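Glucose/sorbosone dehydrogenases (PDB 2G8S) is a calcium-binding beta-propeller protein of the glucose/sorbosone dehydrogenase family. Local coordinates at residues A210-E215 with D222-P227; G132-F137 with Q200-N205. All coordinates share one frame; numbering follows the deposited sequence. Where two conformers were deposited one is given.

Contact 1 of 2, residues A210-E215 with D222-P227; sequences ALWLNE and DEINIP. With CA (calcium ion), chain C; EDO (1,2-ethanediol), chain E.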
loop_
_atom_site.group_PDB
_atom_site.type_symbol
_atom_site.label_atom_id
_atom_site.label_comp_id
_atom_site.label_asym_id
_atom_site.label_seq_id
_atom_site.Cartn_x
_atom_site.Cartn_y
_atom_site.Cartn_z
ATOM N N ALA A 210 6.383 5.162 13.699
ATOM C CA ALA A 210 6.472 3.735 13.449
ATOM C C ALA A 210 5.546 3.355 12.301
ATOM O O ALA A 210 4.478 3.953 12.117
ATOM C CB ALA A 210 6.092 2.976 14.691
ATOM N N LEU A 211 5.967 2.348 11.545
ATOM C CA LEU A 211 5.187 1.864 10.410
ATOM C C LEU A 211 3.944 1.116 10.874
ATOM O O LEU A 211 4.017 0.269 11.758
ATOM C CB LEU A 211 6.046 0.923 9.562
ATOM C CG LEU A 211 5.436 0.457 8.247
ATOM C CD1 LEU A 211 5.448 1.581 7.229
ATOM C CD2 LEU A 211 6.213 -0.737 7.733
ATOM N N TRP A 212 2.801 1.444 10.270
ATOM C CA TRP A 212 1.582 0.635 10.376
ATOM C C TRP A 212 1.212 0.095 9.004
ATOM O O TRP A 212 1.437 0.756 7.984
ATOM C CB TRP A 212 0.410 1.474 10.893
ATOM C CG TRP A 212 0.470 1.850 12.363
ATOM C CD1 TRP A 212 1.584 2.084 13.121
ATOM C CD2 TRP A 212 -0.655 2.091 13.223
ATOM N NE1 TRP A 212 1.220 2.428 14.418
ATOM C CE2 TRP A 212 -0.146 2.445 14.499
ATOM C CE3 TRP A 212 -2.046 2.038 13.037
ATOM C CZ2 TRP A 212 -0.985 2.734 15.593
ATOM C CZ3 TRP A 212 -2.881 2.329 14.120
ATOM C CH2 TRP A 212 -2.343 2.670 15.379
ATOM N N LEU A 213 0.648 -1.104 8.966
ATOM C CA LEU A 213 0.167 -1.636 7.702
ATOM C C LEU A 213 -1.187 -2.275 7.861
ATOM O O LEU A 213 -1.600 -2.608 8.984
ATOM C CB LEU A 213 1.156 -2.628 7.095
ATOM C CG LEU A 213 1.459 -3.998 7.676
ATOM C CD1 LEU A 213 0.327 -5.018 7.472
ATOM C CD2 LEU A 213 2.725 -4.525 6.999
ATOM N N ASN A 214 -1.871 -2.448 6.737
ATOM C CA ASN A 214 -3.099 -3.223 6.750
ATOM C C ASN A 214 -3.059 -4.328 5.708
ATOM O O ASN A 214 -2.195 -4.342 4.815
ATOM C CB ASN A 214 -4.356 -2.329 6.632
ATOM C CG ASN A 214 -4.550 -1.748 5.241
ATOM O OD1 ASN A 214 -4.305 -2.406 4.225
ATOM N ND2 ASN A 214 -5.050 -0.524 5.193
ATOM N N GLU A 215 -3.967 -5.280 5.851
ATOM C CA GLU A 215 -3.995 -6.408 4.925
ATOM C C GLU A 215 -5.379 -6.996 4.764
ATOM O O GLU A 215 -6.205 -6.938 5.688
ATOM C CB GLU A 215 -2.983 -7.500 5.307
ATOM C CG GLU A 215 -3.108 -8.058 6.691
ATOM C CD GLU A 215 -2.012 -9.086 6.975
ATOM O OE1 GLU A 215 -2.056 -10.163 6.347
ATOM O OE2 GLU A 215 -1.121 -8.804 7.814
ATOM N N ASP A 222 -9.636 -9.037 7.812
ATOM C CA ASP A 222 -8.747 -7.908 7.496
ATOM C C ASP A 222 -8.094 -7.423 8.786
ATOM O O ASP A 222 -8.696 -7.522 9.860
ATOM C CB ASP A 222 -9.507 -6.729 6.880
ATOM C CG ASP A 222 -9.955 -6.972 5.443
ATOM O OD1 ASP A 222 -9.910 -8.121 4.945
ATOM O OD2 ASP A 222 -10.385 -5.977 4.820
ATOM N N GLU A 223 -6.876 -6.887 8.672
ATOM C CA GLU A 223 -6.081 -6.498 9.845
ATOM C C GLU A 223 -5.381 -5.160 9.679
ATOM O O GLU A 223 -5.065 -4.748 8.561
ATOM C CB GLU A 223 -4.980 -7.533 10.109
ATOM C CG GLU A 223 -5.457 -8.922 10.509
ATOM C CD GLU A 223 -4.293 -9.860 10.813
ATOM O OE1 GLU A 223 -3.111 -9.492 10.549
ATOM O OE2 GLU A 223 -4.557 -10.973 11.331
ATOM N N ILE A 224 -5.135 -4.508 10.811
ATOM C CA ILE A 224 -4.092 -3.492 10.948
ATOM C C ILE A 224 -3.011 -4.068 11.853
ATOM O O ILE A 224 -3.314 -4.536 12.957
ATOM C CB ILE A 224 -4.602 -2.191 11.602
ATOM C CG1 ILE A 224 -5.753 -1.593 10.792
ATOM C CG2 ILE A 224 -3.445 -1.180 11.738
ATOM C CD1 ILE A 224 -6.429 -0.392 11.472
ATOM N N ASN A 225 -1.770 -4.080 11.360
ATOM C CA ASN A 225 -0.621 -4.499 12.150
ATOM C C ASN A 225 0.380 -3.363 12.344
ATOM O O ASN A 225 0.458 -2.432 11.517
ATOM C CB ASN A 225 0.081 -5.675 11.463
ATOM C CG ASN A 225 -0.747 -6.934 11.504
ATOM O OD1 ASN A 225 -1.005 -7.455 12.578
ATOM N ND2 ASN A 225 -1.186 -7.417 10.342
ATOM N N ILE A 226 1.146 -3.461 13.431
ATOM C CA ILE A 226 2.299 -2.580 13.679
ATOM C C ILE A 226 3.552 -3.467 13.623
ATOM O O ILE A 226 3.992 -4.016 14.638
ATOM C CB ILE A 226 2.212 -1.822 15.033
ATOM C CG1 ILE A 226 0.864 -1.098 15.170
ATOM C CG2 ILE A 226 3.401 -0.868 15.184
ATOM C CD1 ILE A 226 0.647 -0.473 16.548
ATOM N N PRO A 227 4.086 -3.657 12.409
ATOM C CA PRO A 227 5.081 -4.714 12.225
ATOM C C PRO A 227 6.424 -4.422 12.886
ATOM O O PRO A 227 6.926 -3.299 12.814
ATOM C CB PRO A 227 5.199 -4.847 10.706
ATOM C CG PRO A 227 4.610 -3.616 10.136
ATOM C CD PRO A 227 3.744 -2.962 11.153
HETATM CA CA CA C . -2.148 -11.700 11.194
HETATM C C1 EDO E . -4.638 -11.701 7.178
HETATM O O1 EDO E . -3.332 -12.270 7.394
HETATM C C2 EDO E . -5.676 -12.821 7.243
HETATM O O2 EDO E . -5.515 -13.544 8.460
HETATM O O HOH W 1 6.182 -0.633 13.142
HETATM O O HOH W 2 -0.893 -11.101 9.252
HETATM O O HOH W 3 -1.272 -10.165 12.919
HETATM O O HOH W 4 -2.862 -13.524 9.874
HETATM O O HOH W 5 -2.881 -13.066 12.964
#

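Contact 2 of 2, residues G132-F137 with Q200-N205; sequences GGRLVF and QGMAMN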
loop_
_atom_site.group_PDB
_atom_site.type_symbol
_atom_site.label_atom_id
_atom_site.label_comp_id
_atom_site.label_asym_id
_atom_site.label_seq_id
_atom_site.Cartn_x
_atom_site.Cartn_y
_atom_site.Cartn_z
ATOM N N GLY A 132 0.685 -7.240 -3.012
ATOM C CA GLY A 132 1.018 -6.112 -2.132
ATOM C C GLY A 132 1.359 -4.919 -3.021
ATOM O O GLY A 132 0.615 -4.600 -3.961
ATOM N N GLY A 133 2.487 -4.266 -2.741
ATOM C CA GLY A 133 2.997 -3.227 -3.638
ATOM C C GLY A 133 3.310 -1.880 -3.019
ATOM O O GLY A 133 4.033 -1.077 -3.611
ATOM N N ARG A 134 2.772 -1.618 -1.830
ATOM C CA ARG A 134 3.006 -0.318 -1.200
ATOM C C ARG A 134 4.470 -0.123 -0.807
ATOM O O ARG A 134 5.111 -1.041 -0.293
ATOM C CB ARG A 134 2.109 -0.124 0.024
ATOM C CG ARG A 134 2.218 1.257 0.677
ATOM C CD ARG A 134 0.959 2.098 0.498
ATOM N NE ARG A 134 0.797 2.654 -0.845
ATOM C CZ ARG A 134 -0.331 3.215 -1.290
ATOM N NH1 ARG A 134 -1.406 3.284 -0.510
ATOM N NH2 ARG A 134 -0.390 3.711 -2.521
ATOM N N LEU A 135 4.972 1.084 -1.068
ATOM C CA LEU A 135 6.318 1.500 -0.683
ATOM C C LEU A 135 6.196 2.617 0.335
ATOM O O LEU A 135 5.460 3.578 0.110
ATOM C CB LEU A 135 7.059 2.049 -1.905
ATOM C CG LEU A 135 7.083 1.167 -3.153
ATOM C CD1 LEU A 135 7.721 1.913 -4.318
ATOM C CD2 LEU A 135 7.821 -0.113 -2.847
ATOM N N VAL A 136 6.925 2.509 1.441
ATOM C CA VAL A 136 6.946 3.606 2.415
ATOM C C VAL A 136 8.370 3.878 2.891
ATOM O O VAL A 136 9.053 2.966 3.368
ATOM C CB VAL A 136 6.031 3.319 3.643
ATOM C CG1 VAL A 136 6.223 4.397 4.714
ATOM C CG2 VAL A 136 4.570 3.278 3.233
ATOM N N PHE A 137 8.815 5.131 2.763
ATOM C CA PHE A 137 10.086 5.550 3.359
ATOM C C PHE A 137 9.869 5.909 4.833
ATOM O O PHE A 137 8.895 6.605 5.169
ATOM C CB PHE A 137 10.678 6.740 2.594
ATOM C CG PHE A 137 11.210 6.374 1.234
ATOM C CD1 PHE A 137 12.498 5.853 1.096
ATOM C CD2 PHE A 137 10.423 6.534 0.103
ATOM C CE1 PHE A 137 12.986 5.489 -0.158
ATOM C CE2 PHE A 137 10.904 6.175 -1.158
ATOM C CZ PHE A 137 12.189 5.650 -1.283
ATOM N N GLN A 200 -2.063 -4.030 1.925
ATOM C CA GLN A 200 -2.540 -3.016 0.990
ATOM C C GLN A 200 -2.027 -1.640 1.422
ATOM O O GLN A 200 -0.984 -1.197 0.950
ATOM C CB GLN A 200 -4.063 -3.101 0.835
ATOM C CG GLN A 200 -4.512 -4.415 0.199
ATOM C CD GLN A 200 -4.235 -4.477 -1.295
ATOM O OE1 GLN A 200 -3.131 -4.833 -1.739
ATOM N NE2 GLN A 200 -5.243 -4.146 -2.082
ATOM N N GLY A 201 -2.725 -0.977 2.335
ATOM C CA GLY A 201 -2.232 0.287 2.846
ATOM C C GLY A 201 -1.082 0.151 3.831
ATOM O O GLY A 201 -0.988 -0.817 4.589
HETATM N N MSE A 202 -0.197 1.137 3.799
HETATM C CA MSE A 202 0.859 1.279 4.805
HETATM C C MSE A 202 1.141 2.756 4.974
HETATM O O MSE A 202 0.987 3.537 4.026
HETATM C CB MSE A 202 2.173 0.609 4.393
HETATM C CG MSE A 202 2.119 -0.855 4.123
HETATM SE SE MSE A 202 3.840 -1.701 4.471
HETATM C CE MSE A 202 4.978 -0.731 3.191
ATOM N N ALA A 203 1.538 3.143 6.182
ATOM C CA ALA A 203 1.900 4.545 6.445
ATOM C C ALA A 203 2.681 4.669 7.737
ATOM O O ALA A 203 2.532 3.846 8.641
ATOM C CB ALA A 203 0.645 5.405 6.509
HETATM N N MSE A 204 3.508 5.706 7.816
HETATM C CA MSE A 204 4.200 6.028 9.068
HETATM C C MSE A 204 3.240 6.751 10.005
HETATM O O MSE A 204 2.671 7.786 9.649
HETATM C CB MSE A 204 5.434 6.910 8.810
HETATM C CG MSE A 204 6.539 6.242 7.995
HETATM SE SE MSE A 204 7.261 4.638 8.795
HETATM C CE MSE A 204 8.085 5.445 10.359
ATOM N N ASN A 205 3.071 6.201 11.203
ATOM C CA ASN A 205 2.312 6.868 12.248
ATOM C C ASN A 205 3.150 8.059 12.717
ATOM O O ASN A 205 4.263 7.865 13.210
ATOM C CB ASN A 205 2.016 5.885 13.383
ATOM C CG ASN A 205 1.282 6.525 14.552
ATOM O OD1 ASN A 205 1.572 7.655 14.946
ATOM N ND2 ASN A 205 0.333 5.795 15.122
HETATM O O HOH W 6 -1.499 3.672 2.471
HETATM O O HOH W 7 0.646 -2.991 -0.417
#

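Contact 1 of 2, residues A210-E215 with D222-P227
Leu213 and Asn225 face each other as an antiparallel hydrogen-bonded pair. Leu213 N donates to Asn225 O at 2.9 Å, and Asn225 N returns a bond to Leu213 O. Glu215 and Glu223 form the next such pair, and Asn214 with Ile224 is the non-hydrogen-bonded pair between them. Leu213, Glu215, Glu223 and Asn225 put their side chains on one face of the sheet, and Glu223 there binds the calcium ion. Both of its carboxylate oxygens bind the metal, Glu223 OE1 and OE2 each at 2.5 Å. Asn225 ND2 donates to Glu223 OE1 at 2.8 Å, on the anti side of the carboxylate, so OE1 serves the metal and the amide together. Glu215 lies alongside Glu223, its carboxylate plane turned 63° from the other. Glu215 OE2 accepts from a calcium-bound water at 2.7 Å. A second calcium-bound water donates to Asn225 OD1. Two more waters and Tyr233 O complete the site.

The two strands, 210-216 and 222-225, make a beta hairpin in the middle of one four-stranded propeller blade. Just past the end of strand 222-225, Ile226 CG1 sits over the Trp212 ring, 3.7 Å from the centroid of the five-membered ring, a CH-pi contact. With CG1 anti to the carbonyl carbon (chi1 -52°), Ile226 runs beside the indole and points the same way. Ile224 CG2 approaches Trp212 CE3 obliquely. Phe278 meets the Trp212 ring edge-to-face. Beyond the hairpin, Arg197 N donates to Glu215 OE1, and Asn214 OD1 accepts from Gly201 N.

Contact 2 of 2, residues G132-F137 with Q200-N205
Val136 packs with both methyls on strand 200-205. CG2 of Val136 lies 3.8 Å from Met202 CB, and its CG1 lies 3.8 Å from Met204 CG. Both methionines are selenomethionines. The valine has CG1 anti to its backbone N (chi1 173°), which spreads the two methyls toward different residues of the strand. The aliphatic part of Arg134 runs antiparallel to the Met202 side chain, its CG 3.8 Å from Met202 CB.

Strands 135-137 and 200-205 run almost parallel, 5° apart. Each is an outermost strand of its own four-stranded sheet. The contact therefore joins the inner edges of two neighbouring blades of the beta-propeller, and side chains and water fill the seam.

The polar links are water-mediated. One water accepts from Arg134 N at 2.9 Å and donates to Gln200 O at 2.8 Å, so it bridges the two backbones. A second water accepts from Arg134 NH1 at 3.0 Å and lies by Met202 O. The guanidinium group has its charged partners elsewhere: NE forms a salt bridge with Asp70, and NH1 one with Asp327. The two aspartates probably balance its charge and hold the guanidinium group in place.

Strand 198-205 of contact 2 is the neighbour of strand 210-216 of contact 1 in one sheet, so the two contacts share a blade. Backbone bonds such as Asn214 N to Gly201 O join them, and Leu213 CB packs on Met202 CG. Contact 1 lies within the blade and is largely buried. Contact 2 crosses from that blade to the one holding strand 135-137; it is partly buried but nearer the centre of the chain. Their chemistry follows their place. Both have apolar packing, but only contact 1 has direct backbone hydrogen bonds between its two segments. There Glu223 binds calcium directly, while Glu215 and Asn225 meet it through water. In contact 2 ordered waters connect the polar atoms.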